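Local coordinates for protein endo-xylogalacturonan hydrolase A (Aspergillus tubingensis, PDB 4C2L) that degrades xylogalacturonan, a xylose-substituted galacturonan of the hairy regions of pectin, and needs a xylose-bearing galacturonic acid backbone for activity, at residues 235-241 and 264-270; 278-284 and 317-323. One frame throughout, in Å; residues are numbered along the deposited sequence.

Interaction 1: residues 235-241 and 264-270; sequences ISVGSLG and AAGIKTY. With SO4 (sulfate ion), chain E; SO4 (sulfate ion), chain H.
Residues 235-240 and 266-269 are parallel neighbours, with axes 4.6 Å apart at closest approach and 10° between their directions. Ile-235 pairs with Ala-265 and Val-237 with Ile-267. Val-237 N bonds to Gly-266 O (2.8 Å), and Val-237 O accepts a hydrogen bond from Lys-268 N. A beta bulge after Val-237 then shifts the register by one, so that Leu-240 pairs with Thr-269. The bulge contains a cis peptide between Gly-238 and Ser-239.

The strands belong to successive turns of the right-handed parallel beta-helix of family 28 glycoside hydrolases. Val-237 CB packs on Ile-267 CG1 at 4.0 Å, facing the inside of the helix.

Two sulfates, probably from the crystallisation liquor, lie on the other face. Ser-239 grips one with its backbone N (2.6 Å to O3) and with OG (2.8 Å to O2). The Lys-268 side chain bends at chi3 (-63°) and places NZ between the two ions. NZ is 2.8 Å from O2 of the second and bonds only weakly to the first. His-233 ND1, an active-site residue by similarity, also bonds to sulfate. Lys-268 lies about 6 Å, between side chains, from Asp-210, the probable proton donor. A water bridges Ser-236 OG and Gly-238 O; the same OG bonds to Lys-263. The Tyr-270 ring turns its edge to Leu-240 O, in plane, with CD1 3.4 Å away.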
# COMPACT_ATOMS: atom_id res chain seq x y z
N ILE A 235 6.66 3.07 -4.02
CA ILE A 235 5.71 4.06 -3.50
C ILE A 235 5.08 4.60 -4.77
O ILE A 235 5.74 5.28 -5.55
CB ILE A 235 6.46 5.19 -2.75
CG1 ILE A 235 7.27 4.65 -1.57
CG2 ILE A 235 5.50 6.28 -2.27
CD1 ILE A 235 6.47 4.02 -0.46
N SER A 236 3.81 4.25 -4.98
CA SER A 236 3.22 4.31 -6.30
C SER A 236 1.92 5.11 -6.31
O SER A 236 1.02 4.84 -5.52
CB SER A 236 2.93 2.85 -6.72
OG SER A 236 2.55 2.76 -8.08
N VAL A 237 1.82 6.12 -7.17
CA VAL A 237 0.54 6.79 -7.38
C VAL A 237 -0.22 5.99 -8.43
O VAL A 237 0.25 5.81 -9.56
CB VAL A 237 0.68 8.26 -7.84
CG1 VAL A 237 -0.68 8.84 -8.23
CG2 VAL A 237 1.32 9.11 -6.74
N GLY A 238 -1.40 5.52 -8.07
CA GLY A 238 -2.26 4.82 -9.02
C GLY A 238 -2.42 3.32 -8.79
O GLY A 238 -2.11 2.82 -7.69
N SER A 239 -2.92 2.60 -9.80
CA SER A 239 -3.29 3.20 -11.09
C SER A 239 -4.48 4.14 -10.94
O SER A 239 -5.32 3.96 -10.07
CB SER A 239 -3.63 2.14 -12.12
OG SER A 239 -4.73 1.36 -11.68
N LEU A 240 -4.54 5.13 -11.82
CA LEU A 240 -5.67 6.04 -11.87
C LEU A 240 -6.25 6.01 -13.28
O LEU A 240 -5.53 5.80 -14.24
CB LEU A 240 -5.20 7.47 -11.58
CG LEU A 240 -4.41 7.70 -10.28
CD1 LEU A 240 -4.02 9.16 -10.21
CD2 LEU A 240 -5.22 7.28 -9.06
N GLY A 241 -7.56 6.20 -13.37
CA GLY A 241 -8.23 6.43 -14.65
C GLY A 241 -8.86 5.21 -15.30
O GLY A 241 -9.30 5.29 -16.44
N ALA A 264 11.38 2.33 -7.25
CA ALA A 264 11.38 2.93 -5.94
C ALA A 264 10.12 3.78 -5.78
O ALA A 264 9.48 3.81 -4.74
CB ALA A 264 12.62 3.78 -5.74
N ALA A 265 9.74 4.46 -6.86
CA ALA A 265 8.60 5.37 -6.80
C ALA A 265 8.08 5.58 -8.19
O ALA A 265 8.81 5.42 -9.17
CB ALA A 265 9.01 6.70 -6.19
N GLY A 266 6.80 5.93 -8.30
CA GLY A 266 6.27 6.22 -9.62
C GLY A 266 4.82 6.64 -9.65
O GLY A 266 4.16 6.72 -8.61
N ILE A 267 4.37 6.91 -10.88
CA ILE A 267 3.00 7.31 -11.17
C ILE A 267 2.50 6.43 -12.32
O ILE A 267 3.22 6.25 -13.30
CB ILE A 267 2.93 8.80 -11.59
CG1 ILE A 267 3.43 9.68 -10.43
CG2 ILE A 267 1.48 9.18 -11.95
CD1 ILE A 267 3.65 11.14 -10.79
N LYS A 268 1.28 5.90 -12.20
CA LYS A 268 0.72 5.04 -13.24
C LYS A 268 -0.68 5.50 -13.58
O LYS A 268 -1.54 5.53 -12.72
CB LYS A 268 0.57 3.58 -12.78
CG LYS A 268 1.71 2.96 -12.03
CD LYS A 268 1.52 1.44 -11.96
CE LYS A 268 0.27 1.04 -11.18
NZ LYS A 268 0.39 -0.34 -10.62
N THR A 269 -0.91 5.83 -14.84
CA THR A 269 -2.26 6.24 -15.25
C THR A 269 -2.65 5.49 -16.51
O THR A 269 -1.82 5.17 -17.34
CB THR A 269 -2.35 7.77 -15.48
OG1 THR A 269 -1.41 8.17 -16.48
CG2 THR A 269 -2.05 8.54 -14.18
N TYR A 270 -3.95 5.23 -16.65
CA TYR A 270 -4.48 4.63 -17.86
C TYR A 270 -4.48 5.66 -18.99
O TYR A 270 -4.59 6.86 -18.74
CB TYR A 270 -5.92 4.17 -17.62
CG TYR A 270 -5.99 2.82 -16.92
CD1 TYR A 270 -5.93 2.73 -15.53
CD2 TYR A 270 -6.14 1.65 -17.66
CE1 TYR A 270 -6.00 1.49 -14.89
CE2 TYR A 270 -6.22 0.41 -17.04
CZ TYR A 270 -6.15 0.34 -15.66
OH TYR A 270 -6.23 -0.90 -15.05
S SO4 E . -3.33 -1.31 -9.79
O1 SO4 E . -2.21 -2.26 -9.77
O2 SO4 E . -3.92 -1.31 -11.15
O3 SO4 E . -2.77 0.00 -9.42
O4 SO4 E . -4.38 -1.74 -8.84
S SO4 H . 2.61 -3.08 -11.38
O1 SO4 H . 2.98 -4.25 -12.21
O2 SO4 H . 1.84 -2.12 -12.20
O3 SO4 H . 3.86 -2.43 -10.93
O4 SO4 H . 1.83 -3.49 -10.19
O HOH W 1 0.23 1.47 -8.01

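Interaction 2: residues 278-284 and 317-323; sequences TSTVSNV and NAKLTDI. With NAG (2-acetamido-2-deoxy-beta-D-glucopyranose), chain B.
The flat carboxamide of Asn-317 meets Thr-278 at its oxygen. Thr-278 OG1 donates to Asn-317 OD1 at 3.2 Å, from above the carbonyl plane, 46° out of it, and so not along a lone pair. The two side chains cross at about a right angle. Asn-317 CG stands between its own backbone N and carbonyl carbon (chi1 53°), which brings OD1 over to Thr-278. A water also donates to OD1 and accepts a hydrogen bond from Ser-279 N, so this oxygen has two donors.

The second flat group is the amide of Asn-283. Its ND2 carries the N-linked sugar, bonded to NAG C1 at 1.4 Å, and also donates to Asn-250 OD1. A water donates both to Asn-283 OD1 and to the backbone O of Asp-322, joining the glycosylated side chain to the corner of the next turn.

Between these ends the backbones run parallel, 2° apart. Lys-319 N bonds to Ser-279 O, Val-281 N to Lys-319 O and Thr-321 N to Val-281 O, all close to straight. Beyond them Asn-283 N bonds to Thr-321 O and Val-284 N to Asp-322 O.

On the inward face Val-281 and Leu-320 lie side by side and point the same way, with CG2 of the valine 3.7 Å from CD2 of the leucine. Ile-323 crosses Val-281 at about a right angle and sets CD1 3.8 Å from Val-281 CG1. The same CD1 reaches Val-284 CB at 4.0 Å.

Asn-283 and Asp-322 both have positive phi and psi, and the chain turns a corner at each. Paired corners stacked on successive turns, with aliphatic residues inside, are typical of the right-handed parallel beta-helix.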
# COMPACT_ATOMS: atom_id res chain seq x y z
N THR A 278 -9.94 10.52 -16.90
CA THR A 278 -8.73 11.34 -16.85
C THR A 278 -8.22 11.31 -15.43
O THR A 278 -9.00 11.21 -14.47
CB THR A 278 -8.97 12.80 -17.32
OG1 THR A 278 -9.29 12.80 -18.72
CG2 THR A 278 -7.70 13.66 -17.12
N SER A 279 -6.90 11.35 -15.30
CA SER A 279 -6.25 11.27 -14.01
C SER A 279 -5.65 12.63 -13.70
O SER A 279 -5.04 13.24 -14.57
CB SER A 279 -5.11 10.25 -14.10
OG SER A 279 -5.61 8.96 -14.36
N THR A 280 -5.81 13.07 -12.46
CA THR A 280 -5.23 14.32 -12.00
C THR A 280 -4.35 14.03 -10.80
O THR A 280 -4.81 13.45 -9.82
CB THR A 280 -6.34 15.32 -11.64
OG1 THR A 280 -7.16 15.52 -12.80
CG2 THR A 280 -5.77 16.65 -11.20
N VAL A 281 -3.08 14.42 -10.87
CA VAL A 281 -2.20 14.21 -9.73
C VAL A 281 -1.55 15.54 -9.45
O VAL A 281 -0.86 16.09 -10.33
CB VAL A 281 -1.11 13.15 -10.02
CG1 VAL A 281 -0.26 12.91 -8.77
CG2 VAL A 281 -1.76 11.86 -10.49
N SER A 282 -1.78 16.08 -8.26
CA SER A 282 -1.24 17.40 -7.94
C SER A 282 -0.58 17.48 -6.58
O SER A 282 -1.08 16.96 -5.59
CB SER A 282 -2.32 18.48 -8.10
OG SER A 282 -3.31 18.38 -7.10
N ASN A 283 0.59 18.12 -6.55
CA ASN A 283 1.32 18.33 -5.31
C ASN A 283 1.69 17.00 -4.65
O ASN A 283 1.18 16.67 -3.58
CB ASN A 283 0.55 19.24 -4.35
CG ASN A 283 1.24 19.44 -3.02
OD1 ASN A 283 2.47 19.35 -2.91
ND2 ASN A 283 0.45 19.70 -1.99
N VAL A 284 2.58 16.27 -5.31
CA VAL A 284 3.10 15.03 -4.77
C VAL A 284 4.61 15.15 -4.70
O VAL A 284 5.26 15.42 -5.70
CB VAL A 284 2.69 13.82 -5.63
CG1 VAL A 284 3.33 12.55 -5.09
CG2 VAL A 284 1.16 13.69 -5.66
N ASN A 317 -3.71 11.61 -21.23
CA ASN A 317 -3.93 13.04 -20.98
C ASN A 317 -3.94 13.37 -19.49
O ASN A 317 -4.59 14.33 -19.04
CB ASN A 317 -5.18 13.57 -21.70
CG ASN A 317 -6.43 12.76 -21.40
OD1 ASN A 317 -6.57 12.18 -20.32
ND2 ASN A 317 -7.33 12.69 -22.38
N ALA A 318 -3.19 12.59 -18.72
CA ALA A 318 -3.13 12.82 -17.28
C ALA A 318 -2.59 14.22 -16.98
O ALA A 318 -1.71 14.73 -17.67
CB ALA A 318 -2.26 11.75 -16.61
N LYS A 319 -3.16 14.85 -15.97
CA LYS A 319 -2.72 16.16 -15.53
C LYS A 319 -1.88 16.03 -14.27
O LYS A 319 -2.43 15.95 -13.18
CB LYS A 319 -3.92 17.07 -15.28
CG LYS A 319 -3.50 18.52 -15.08
CD LYS A 319 -4.69 19.41 -14.73
CE LYS A 319 -4.23 20.81 -14.35
NZ LYS A 319 -5.42 21.71 -14.16
N LEU A 320 -0.56 16.00 -14.45
CA LEU A 320 0.37 15.91 -13.35
C LEU A 320 0.96 17.29 -13.14
O LEU A 320 1.52 17.88 -14.06
CB LEU A 320 1.48 14.90 -13.65
CG LEU A 320 1.07 13.57 -14.33
CD1 LEU A 320 2.29 12.70 -14.57
CD2 LEU A 320 0.03 12.80 -13.54
N THR A 321 0.79 17.83 -11.94
CA THR A 321 1.36 19.14 -11.63
C THR A 321 2.01 19.13 -10.26
O THR A 321 1.57 18.40 -9.35
CB THR A 321 0.30 20.27 -11.69
OG1 THR A 321 -0.77 19.98 -10.80
CG2 THR A 321 -0.24 20.45 -13.11
N ASP A 322 3.07 19.94 -10.11
CA ASP A 322 3.79 20.07 -8.85
C ASP A 322 4.19 18.70 -8.30
O ASP A 322 3.97 18.39 -7.11
CB ASP A 322 2.98 20.88 -7.83
CG ASP A 322 2.89 22.34 -8.20
OD1 ASP A 322 3.94 22.96 -8.45
OD2 ASP A 322 1.77 22.88 -8.24
N ILE A 323 4.78 17.90 -9.17
CA ILE A 323 5.36 16.62 -8.78
C ILE A 323 6.83 16.91 -8.51
O ILE A 323 7.52 17.48 -9.35
CB ILE A 323 5.24 15.53 -9.86
CG1 ILE A 323 3.81 15.46 -10.44
CG2 ILE A 323 5.74 14.17 -9.31
CD1 ILE A 323 2.71 15.14 -9.45
C1 NAG B . 0.98 19.89 -0.67
C2 NAG B . 0.21 21.01 0.04
C3 NAG B . 0.61 21.12 1.50
C4 NAG B . 0.57 19.75 2.20
C5 NAG B . 1.32 18.70 1.36
C6 NAG B . 1.31 17.27 1.93
C7 NAG B . -0.38 22.93 -1.36
C8 NAG B . 0.12 24.21 -1.96
N2 NAG B . 0.50 22.27 -0.62
O3 NAG B . -0.25 22.03 2.15
O4 NAG B . 1.14 19.89 3.49
O5 NAG B . 0.82 18.67 0.04
O6 NAG B . 0.01 16.86 2.29
O7 NAG B . -1.53 22.55 -1.57
O HOH W 2 -5.60 11.01 -17.72
O HOH W 3 5.02 18.82 -4.55

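In the fold
From the N terminus, strand 235-240 leads through strand 246-259 to strand 266-269. Interaction 1 closes there, about one turn of the beta-helix later. The chain then enters strand 279-294, passes strand 296-301 and helix 308-313, and reaches 317-323, where interaction 2 closes. The contacts are in series and neither nest nor cross. They lie on different faces of the solenoid. The centres of interactions 1 and 2 are about 11 Å apart. Their inner sides meet: Leu-240 CD1 is 3.5 Å from Val-281 CG2, and Thr-269 CG2 is 3.5 Å from Ser-279 CB. Together they join the sheet that carries Ser-239 and Lys-268 to the sheet of strands 279-294 and 319-329 through the core.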